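PDB 2YEQ: alkaline phosphatase D from Bacillus subtilis, which hydrolyses phosphate esters, acting as a secreted phosphodiesterase and alkaline phosphatase with iron and calcium in its active site. Local coordinates for residues 119-124 / 441-446. Residues are numbered along the deposited sequence; the frame is centred on the assembly and turned at random.
Sequences FAFASC and GYVRCT. With FE (Fe (III) ion), chain B.
Phe121, Cys445 and Phe119 bury the most surface where strand 119-122 runs antiparallel to strand 441-446, and together with Val443 they line one face of the sheet. The Phe121 ring lies over its cross-strand neighbour: Val443 CB sits 3.8 Å from the ring centroid, 24° off the normal, and CG1 comes to 3.5 Å from CE2. With chi1 at 69°, CG of Phe121 is held between its own N and carbonyl carbon, which swings the ring across toward strand 441-446 instead of straight off the sheet. Phe119 repeats the move two residues back, at the next hydrogen-bonded pair, its ring covering CB of Cys445, and CZ to CB measures 3.6 Å. The cysteine sulfur then bridges both rings, oblique to Phe119 but in the plane of Phe121, where SG meets the edge atom CE2 at 3.8 Å. Cutting Phe121 back to an alanine would probably open a gap beside Val443 CB and CG1 and take the ring edge away from Cys445 SG. Leu377 of strand 374-378 packs on both phenylalanines from the other central sheet.

Two pairs of backbone hydrogen bonds hold the register, Phe119 with Cys445 and Phe121 with Val443; the longest, Val443 N to Phe121 O at 3.3 Å, is also the straightest. Between them Ala120 faces Arg444 in a non-hydrogen-bonded pair, on the face where Arg444 extends to salt bridges with Asp455 and Glu141. Past the last pair the strands diverge, and a water spans Ser123 N and Gly441 O. One residue further, Cys124 SG binds the iron at 2.5 Å, alongside Asp151, Tyr154 and His382. A ligand carried just beyond a central strand's C-terminal end is characteristic of the calcineurin-like metallophosphoesterase fold, whose stacked sheets support the metal centre of PhoD.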
ATOM      1  N   PHE A 119      -8.447 -10.399   4.943  1.00 22.33           N
ATOM      2  CA  PHE A 119      -7.808  -9.074   4.972  1.00 19.36           C
ATOM      3  C   PHE A 119      -8.103  -8.400   3.658  1.00 18.76           C
ATOM      4  O   PHE A 119      -8.629  -9.039   2.744  1.00 15.84           O
ATOM      5  CB  PHE A 119      -6.314  -9.170   5.307  1.00 20.57           C
ATOM      6  CG  PHE A 119      -5.457  -9.838   4.249  1.00 21.31           C
ATOM      7  CD1 PHE A 119      -4.961  -9.111   3.190  1.00 20.31           C
ATOM      8  CD2 PHE A 119      -5.117 -11.182   4.344  1.00 21.92           C
ATOM      9  CE1 PHE A 119      -4.146  -9.708   2.211  1.00 21.29           C
ATOM     10  CE2 PHE A 119      -4.295 -11.782   3.381  1.00 22.23           C
ATOM     11  CZ  PHE A 119      -3.811 -11.020   2.309  1.00 20.97           C
ATOM     12  N   ALA A 120      -7.846  -7.097   3.584  1.00 16.58           N
ATOM     13  CA  ALA A 120      -7.976  -6.361   2.354  1.00 16.50           C
ATOM     14  C   ALA A 120      -6.623  -5.688   2.105  1.00 17.44           C
ATOM     15  O   ALA A 120      -5.859  -5.467   3.061  1.00 17.54           O
ATOM     16  CB  ALA A 120      -9.064  -5.293   2.442  1.00 15.20           C
ATOM     17  N   PHE A 121      -6.340  -5.393   0.843  1.00 18.79           N
ATOM     18  CA  PHE A 121      -5.178  -4.543   0.523  1.00 18.16           C
ATOM     19  C   PHE A 121      -5.535  -3.472  -0.475  1.00 17.69           C
ATOM     20  O   PHE A 121      -6.398  -3.641  -1.350  1.00 17.15           O
ATOM     21  CB  PHE A 121      -3.917  -5.355   0.157  1.00 17.95           C
ATOM     22  CG  PHE A 121      -3.980  -6.090  -1.132  1.00 19.27           C
ATOM     23  CD1 PHE A 121      -3.541  -5.500  -2.301  1.00 19.39           C
ATOM     24  CD2 PHE A 121      -4.391  -7.426  -1.168  1.00 19.79           C
ATOM     25  CE1 PHE A 121      -3.520  -6.190  -3.494  1.00 20.53           C
ATOM     26  CE2 PHE A 121      -4.372  -8.143  -2.372  1.00 20.47           C
ATOM     27  CZ  PHE A 121      -3.957  -7.520  -3.535  1.00 20.41           C
ATOM     28  N   ALA A 122      -4.866  -2.333  -0.309  1.00 17.24           N
ATOM     29  CA  ALA A 122      -5.186  -1.147  -1.057  1.00 15.69           C
ATOM     30  C   ALA A 122      -3.898  -0.411  -1.442  1.00 14.10           C
ATOM     31  O   ALA A 122      -2.863  -0.592  -0.809  1.00 13.47           O
ATOM     32  CB  ALA A 122      -6.040  -0.238  -0.170  1.00 14.70           C
ATOM     33  N   SER A 123      -3.995   0.416  -2.465  1.00 16.27           N
ATOM     34  CA  SER A 123      -2.912   1.332  -2.841  1.00 17.40           C
ATOM     35  C   SER A 123      -3.490   2.468  -3.633  1.00 16.86           C
ATOM     36  O   SER A 123      -4.635   2.397  -4.087  1.00 18.08           O
ATOM     37  CB  SER A 123      -1.881   0.577  -3.694  1.00 16.96           C
ATOM     38  OG  SER A 123      -2.447   0.215  -4.930  1.00 18.34           O
ATOM     39  N   CYS A 124      -2.700   3.529  -3.816  1.00 16.93           N
ATOM     40  CA  CYS A 124      -2.927   4.512  -4.886  1.00 15.59           C
ATOM     41  C   CYS A 124      -4.244   5.302  -4.778  1.00 15.75           C
ATOM     42  O   CYS A 124      -5.248   5.079  -5.500  1.00 16.81           O
ATOM     43  CB  CYS A 124      -2.733   3.882  -6.276  1.00 16.00           C
ATOM     44  SG  CYS A 124      -0.999   3.281  -6.608  1.00 18.01           S
ATOM     45  N   GLY A 441     -11.157   0.434  -6.600  1.00 17.68           N
ATOM     46  CA  GLY A 441     -11.576  -0.393  -5.488  1.00 18.55           C
ATOM     47  C   GLY A 441     -10.377  -0.917  -4.717  1.00 19.89           C
ATOM     48  O   GLY A 441      -9.381  -0.207  -4.499  1.00 21.15           O
ATOM     49  N   TYR A 442     -10.473  -2.177  -4.326  1.00 16.97           N
ATOM     50  CA  TYR A 442      -9.482  -2.828  -3.487  1.00 16.98           C
ATOM     51  C   TYR A 442      -9.687  -4.330  -3.597  1.00 15.82           C
ATOM     52  O   TYR A 442     -10.576  -4.777  -4.306  1.00 19.57           O
ATOM     53  CB  TYR A 442      -9.602  -2.387  -2.019  1.00 18.44           C
ATOM     54  CG  TYR A 442     -10.945  -2.668  -1.364  1.00 20.02           C
ATOM     55  CD1 TYR A 442     -11.207  -3.885  -0.724  1.00 21.57           C
ATOM     56  CD2 TYR A 442     -11.937  -1.717  -1.379  1.00 20.84           C
ATOM     57  CE1 TYR A 442     -12.444  -4.132  -0.127  1.00 21.71           C
ATOM     58  CE2 TYR A 442     -13.158  -1.936  -0.799  1.00 20.93           C
ATOM     59  CZ  TYR A 442     -13.420  -3.147  -0.187  1.00 20.98           C
ATOM     60  OH  TYR A 442     -14.649  -3.322   0.398  1.00 23.77           O
ATOM     61  N   VAL A 443      -8.818  -5.092  -2.964  1.00 17.83           N
ATOM     62  CA  VAL A 443      -8.815  -6.552  -3.065  1.00 17.48           C
ATOM     63  C   VAL A 443      -9.012  -7.128  -1.684  1.00 19.01           C
ATOM     64  O   VAL A 443      -8.424  -6.668  -0.701  1.00 19.45           O
ATOM     65  CB  VAL A 443      -7.504  -7.096  -3.711  1.00 18.84           C
ATOM     66  CG1 VAL A 443      -7.541  -8.596  -3.810  1.00 16.71           C
ATOM     67  CG2 VAL A 443      -7.277  -6.451  -5.074  1.00 17.34           C
ATOM     68  N   ARG A 444      -9.936  -8.088  -1.577  1.00 18.83           N
ATOM     69  CA  ARG A 444     -10.185  -8.778  -0.315  1.00 19.82           C
ATOM     70  C   ARG A 444      -9.719 -10.231  -0.401  1.00 21.32           C
ATOM     71  O   ARG A 444     -10.129 -10.963  -1.302  1.00 24.64           O
ATOM     72  CB  ARG A 444     -11.696  -8.750  -0.007  1.00 21.06           C
ATOM     73  CG  ARG A 444     -12.072  -9.412   1.302  1.00 22.75           C
ATOM     74  CD  ARG A 444     -13.596  -9.354   1.528  1.00 23.37           C
ATOM     75  NE  ARG A 444     -14.305 -10.145   0.543  1.00 23.48           N
ATOM     76  CZ  ARG A 444     -15.579  -9.989   0.170  1.00 26.29           C
ATOM     77  NH1 ARG A 444     -16.357  -9.051   0.696  1.00 25.79           N
ATOM     78  NH2 ARG A 444     -16.089 -10.797  -0.746  1.00 28.10           N
ATOM     79  N   CYS A 445      -8.879 -10.650   0.529  1.00 21.16           N
ATOM     80  CA  CYS A 445      -8.334 -11.994   0.502  1.00 21.44           C
ATOM     81  C   CYS A 445      -8.881 -12.825   1.675  1.00 23.41           C
ATOM     82  O   CYS A 445      -8.918 -12.359   2.808  1.00 22.33           O
ATOM     83  CB  CYS A 445      -6.807 -11.960   0.520  1.00 23.14           C
ATOM     84  SG  CYS A 445      -6.128 -11.309  -1.068  1.00 26.01           S
ATOM     85  N   THR A 446      -9.270 -14.070   1.380  1.00 22.22           N
ATOM     86  CA  THR A 446      -9.695 -15.030   2.402  1.00 21.80           C
ATOM     87  C   THR A 446      -8.829 -16.256   2.306  1.00 20.90           C
ATOM     88  O   THR A 446      -8.746 -16.889   1.262  1.00 20.77           O
ATOM     89  CB  THR A 446     -11.162 -15.432   2.211  1.00 27.74           C
ATOM     90  OG1 THR A 446     -11.976 -14.253   2.180  1.00 26.36           O
ATOM     91  CG2 THR A 446     -11.615 -16.336   3.352  1.00 27.68           C
TER
HETATM   92 FE    FE B1524      -0.200   5.358  -7.765  1.00 17.60          FE
HETATM   93  O   HOH W   1      -6.622  -0.360  -3.888  1.00 15.42           O